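Local coordinates for protein putative tetR family transcriptional regulator (PDB 2Q24) that probably binds DNA as a dimeric transcriptional regulator of the TetR family, pairing a helix-turn-helix DNA-binding domain with an all-helical C-terminal domain, at residues B[64-67]-B[68-72]; B[98-101]-B[102-106]. All blocks are in the same frame, centred on the assembly; numbering follows the deposited sequence.

Contact 1: residues B[64-67]-B[68-72]; sequences AAYR and NEVAR
Ala64 O accepts the backbone N-H of Asn68 at 2.8 Å, the first of four successive i to i+4 bonds that carry the helix through residues 64-72. At the next residue, Ala65 O has two donors: the amide N of Glu69 at 3.0 Å, and a water that stands 3.1 Å from this oxygen. The same water gives its other hydrogen to Asn68 OD1 at 2.8 Å, so it ties the asparagine side chain back to the carbonyl of the preceding turn. Asn68 ND2 instead donates to Asp18 of the same chain and to Asp124 of the second subunit.

Tyr66 supplies the main side-chain contact. Its ring is carried with CG opposite the backbone N (chi1 180°), and Val70 CG2 comes over one ring face, 4.0 Å from the ring centroid and 24° off its normal, a CH-pi contact displaced toward the rim. The nearest ring atom is CE2, 3.7 Å from Val70 CG2. The same two residues are also joined through the backbone, where Tyr66 O takes Val70 N at 3.1 Å in a nearly straight bond (169°). Arg67 O receives Ala71 N, while its side chain, bent at chi3, leads away from this turn to a salt bridge with Glu63 and to the carbonyl of Pro121 of the second subunit.

The helix 58-75 thus presents different sides to different neighbours. Ala64, Ala65 and Asn68 pack on helix 17-31, whereas Tyr66 and Val70 meet Ser125 at the start of helix 125-142, and Tyr66, Glu69 and Val70 lie against helix 86-106; Arg67, Asn68 and Ala71 reach the second subunit.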
loop_
_atom_site.group_PDB
_atom_site.type_symbol
_atom_site.label_atom_id
_atom_site.label_comp_id
_atom_site.label_asym_id
_atom_site.label_seq_id
_atom_site.Cartn_x
_atom_site.Cartn_y
_atom_site.Cartn_z
ATOM N N ALA B 64 10.848 3.785 5.792
ATOM C CA ALA B 64 10.730 2.363 5.382
ATOM C C ALA B 64 9.991 1.480 6.408
ATOM O O ALA B 64 9.148 0.641 6.046
ATOM C CB ALA B 64 12.113 1.782 5.100
ATOM N N ALA B 65 10.294 1.687 7.692
ATOM C CA ALA B 65 9.634 0.956 8.794
ATOM C C ALA B 65 8.138 1.221 8.817
ATOM O O ALA B 65 7.330 0.254 8.883
ATOM C CB ALA B 65 10.217 1.324 10.131
ATOM N N TYR B 66 7.768 2.508 8.740
ATOM C CA TYR B 66 6.349 2.871 8.674
ATOM C C TYR B 66 5.669 2.235 7.438
ATOM O O TYR B 66 4.586 1.654 7.567
ATOM C CB TYR B 66 6.147 4.409 8.701
ATOM C CG TYR B 66 4.666 4.787 8.630
ATOM C CD1 TYR B 66 3.824 4.719 9.778
ATOM C CD2 TYR B 66 4.105 5.210 7.425
ATOM C CE1 TYR B 66 2.475 5.066 9.679
ATOM C CE2 TYR B 66 2.778 5.563 7.339
ATOM C CZ TYR B 66 1.977 5.467 8.456
ATOM O OH TYR B 66 0.649 5.799 8.329
ATOM N N ARG B 67 6.282 2.354 6.263
ATOM C CA ARG B 67 5.675 1.833 5.043
ATOM C C ARG B 67 5.534 0.336 5.093
ATOM O O ARG B 67 4.558 -0.237 4.586
ATOM C CB ARG B 67 6.542 2.224 3.841
ATOM C CG ARG B 67 6.439 3.703 3.528
ATOM C CD ARG B 67 7.376 4.133 2.380
ATOM N NE ARG B 67 7.032 3.492 1.109
ATOM C CZ ARG B 67 7.592 3.779 -0.050
ATOM N NH1 ARG B 67 8.565 4.698 -0.097
ATOM N NH2 ARG B 67 7.203 3.142 -1.154
ATOM N N ASN B 68 6.537 -0.332 5.685
ATOM C CA ASN B 68 6.457 -1.770 5.851
ATOM C C ASN B 68 5.315 -2.173 6.778
ATOM O O ASN B 68 4.625 -3.160 6.513
ATOM C CB ASN B 68 7.801 -2.295 6.416
ATOM C CG ASN B 68 7.790 -3.801 6.595
ATOM O OD1 ASN B 68 7.736 -4.278 7.713
ATOM N ND2 ASN B 68 7.859 -4.546 5.485
ATOM N N GLU B 69 5.101 -1.407 7.860
ATOM C CA GLU B 69 4.034 -1.688 8.821
ATOM C C GLU B 69 2.642 -1.589 8.132
ATOM O O GLU B 69 1.767 -2.453 8.306
ATOM C CB GLU B 69 4.126 -0.705 10.021
ATOM C CG GLU B 69 2.985 -0.799 11.052
ATOM C CD GLU B 69 3.111 -1.936 12.035
ATOM O OE1 GLU B 69 4.082 -2.738 11.955
ATOM O OE2 GLU B 69 2.225 -2.032 12.919
ATOM N N VAL B 70 2.470 -0.536 7.353
ATOM C CA VAL B 70 1.238 -0.341 6.548
ATOM C C VAL B 70 1.050 -1.509 5.585
ATOM O O VAL B 70 -0.034 -2.075 5.495
ATOM C CB VAL B 70 1.330 0.995 5.767
ATOM C CG1 VAL B 70 0.160 1.137 4.721
ATOM C CG2 VAL B 70 1.291 2.185 6.793
ATOM N N ALA B 71 2.090 -1.874 4.840
ATOM C CA ALA B 71 1.931 -2.921 3.842
ATOM C C ALA B 71 1.625 -4.265 4.505
ATOM O O ALA B 71 0.753 -5.016 4.036
ATOM C CB ALA B 71 3.157 -3.015 2.967
ATOM N N ARG B 72 2.284 -4.580 5.612
ATOM C CA ARG B 72 1.946 -5.844 6.303
ATOM C C ARG B 72 0.469 -5.893 6.757
ATOM O O ARG B 72 -0.176 -6.924 6.611
ATOM C CB ARG B 72 2.893 -6.123 7.461
ATOM C CG ARG B 72 4.256 -6.570 6.890
ATOM C CD ARG B 72 5.221 -6.999 8.017
ATOM N NE ARG B 72 5.817 -5.825 8.648
HETATM O O HOH W 1 7.659 -2.600 9.929
#

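Contact 2: residues B[98-101]-B[102-106]; sequences IDYA and TAKLG
Ile98 O is approached twice by the same residue: Thr102 N donates to it at 2.9 Å, and Thr102 OG1 lies 3.0 Å from it. The hydroxyl stands beside its own backbone N (chi1 -70°), which swings it back over the preceding turn. The same hydroxyl is hydrogen-bonded to Ser167 OG. On its flank the hydroxyl oxygen also meets Ile98 CG2 at 3.9 Å, where the two side chains pass at an angle.

Further along, the chain of backbone bonds continues without a break. Ala103 N reaches Asp99 O, Lys104 N is 2.8 Å from Tyr100 O, and Leu105 N binds Ala101 O at 2.9 Å. Asp99 OD2 forms a salt bridge with Arg96.

Tyr100 and Lys104 run side by side and point the same way. In the lysine, CG lies opposite the backbone N (chi1 -171°) and the chain runs straight on, which carries CD to the phenol end of the tyrosine: CD lies 3.6 Å from Tyr100 OH and 4.0 Å from Tyr100 CZ. The approach to the ring is oblique, and the contact is one of methylenes against the phenol oxygen and its carbon. That oxygen has its polar partner in Tyr66 OH on helix 58-75. On a neighbouring side of the helix, Ile98, Ala101 and Leu105 pack on helix 152-165.

With two flanks covered in this way, residues 98-106 form the last turns of helix 86-106, packed between helices 58-75 and 152-165 in the all-helical C-terminal domain of a TetR-family regulator.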
loop_
_atom_site.group_PDB
_atom_site.type_symbol
_atom_site.label_atom_id
_atom_site.label_comp_id
_atom_site.label_asym_id
_atom_site.label_seq_id
_atom_site.Cartn_x
_atom_site.Cartn_y
_atom_site.Cartn_z
ATOM N N ILE B 98 -5.487 -1.627 15.170
ATOM C CA ILE B 98 -5.178 -0.905 16.420
ATOM C C ILE B 98 -3.702 -1.036 16.753
ATOM O O ILE B 98 -3.090 -0.067 17.203
ATOM C CB ILE B 98 -6.084 -1.341 17.616
ATOM C CG1 ILE B 98 -7.497 -0.915 17.299
ATOM C CG2 ILE B 98 -5.639 -0.676 18.974
ATOM C CD1 ILE B 98 -7.728 0.599 17.355
ATOM N N ASP B 99 -3.116 -2.214 16.496
ATOM C CA ASP B 99 -1.644 -2.432 16.697
ATOM C C ASP B 99 -0.819 -1.415 15.863
ATOM O O ASP B 99 0.129 -0.794 16.367
ATOM C CB ASP B 99 -1.235 -3.830 16.259
ATOM C CG ASP B 99 -1.763 -4.953 17.182
ATOM O OD1 ASP B 99 -2.082 -4.708 18.369
ATOM O OD2 ASP B 99 -1.788 -6.109 16.683
ATOM N N TYR B 100 -1.201 -1.258 14.600
ATOM C CA TYR B 100 -0.611 -0.284 13.663
ATOM C C TYR B 100 -0.800 1.164 14.145
ATOM O O TYR B 100 0.142 1.957 14.168
ATOM C CB TYR B 100 -1.255 -0.470 12.285
ATOM C CG TYR B 100 -1.285 0.802 11.481
ATOM C CD1 TYR B 100 -0.130 1.323 10.915
ATOM C CD2 TYR B 100 -2.489 1.530 11.345
ATOM C CE1 TYR B 100 -0.161 2.533 10.206
ATOM C CE2 TYR B 100 -2.522 2.730 10.614
ATOM C CZ TYR B 100 -1.352 3.230 10.078
ATOM O OH TYR B 100 -1.382 4.413 9.355
ATOM N N ALA B 101 -2.029 1.508 14.528
ATOM C CA ALA B 101 -2.332 2.898 14.932
ATOM C C ALA B 101 -1.645 3.306 16.254
ATOM O O ALA B 101 -1.244 4.470 16.450
ATOM C CB ALA B 101 -3.870 3.066 15.005
ATOM N N THR B 102 -1.507 2.341 17.144
ATOM C CA THR B 102 -0.757 2.498 18.398
ATOM C C THR B 102 0.712 2.788 18.105
ATOM O O THR B 102 1.309 3.732 18.700
ATOM C CB THR B 102 -0.925 1.237 19.298
ATOM O OG1 THR B 102 -2.288 1.223 19.769
ATOM C CG2 THR B 102 0.034 1.270 20.520
ATOM N N ALA B 103 1.304 1.985 17.214
ATOM C CA ALA B 103 2.680 2.208 16.730
ATOM C C ALA B 103 2.854 3.578 16.058
ATOM O O ALA B 103 3.814 4.334 16.380
ATOM C CB ALA B 103 3.120 1.072 15.822
ATOM N N LYS B 104 1.903 3.934 15.192
ATOM C CA LYS B 104 1.878 5.248 14.530
ATOM C C LYS B 104 1.933 6.359 15.575
ATOM O O LYS B 104 2.743 7.304 15.476
ATOM C CB LYS B 104 0.600 5.386 13.700
ATOM C CG LYS B 104 0.580 6.621 12.803
ATOM C CD LYS B 104 -0.705 6.683 12.030
ATOM C CE LYS B 104 -0.702 7.831 11.053
ATOM N NZ LYS B 104 -0.793 9.117 11.760
ATOM N N LEU B 105 1.085 6.239 16.603
ATOM C CA LEU B 105 1.032 7.283 17.648
ATOM C C LEU B 105 2.343 7.325 18.398
ATOM O O LEU B 105 2.844 8.400 18.710
ATOM C CB LEU B 105 -0.149 7.034 18.605
ATOM C CG LEU B 105 -0.431 8.092 19.685
ATOM C CD1 LEU B 105 -1.313 9.216 19.086
ATOM C CD2 LEU B 105 -1.174 7.371 20.772
ATOM N N GLY B 106 2.905 6.156 18.705
ATOM C CA GLY B 106 4.190 6.078 19.393
ATOM C C GLY B 106 5.366 6.613 18.590
ATOM O O GLY B 106 6.319 7.150 19.163
#

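Contact 1 is buried, lying on helix 58-75, whereas contact 2 is only partly buried at the end of helix 86-106. The two helices touch directly: the hydroxyls of Tyr66 and Tyr100 probably share a hydrogen bond, and Val70 CG2 packs on Tyr100 CE1 at 3.7 Å. One methyl of Val70 therefore sits against both tyrosine rings. Contact 1 also reaches the second subunit through the side chains of Arg67, Asn68 and Ala71, while contact 2 has no neighbour from the other chain. Each pairs a tyrosine with the residue four positions on, which is aliphatic in contact 1 and a lysine in the more exposed contact 2.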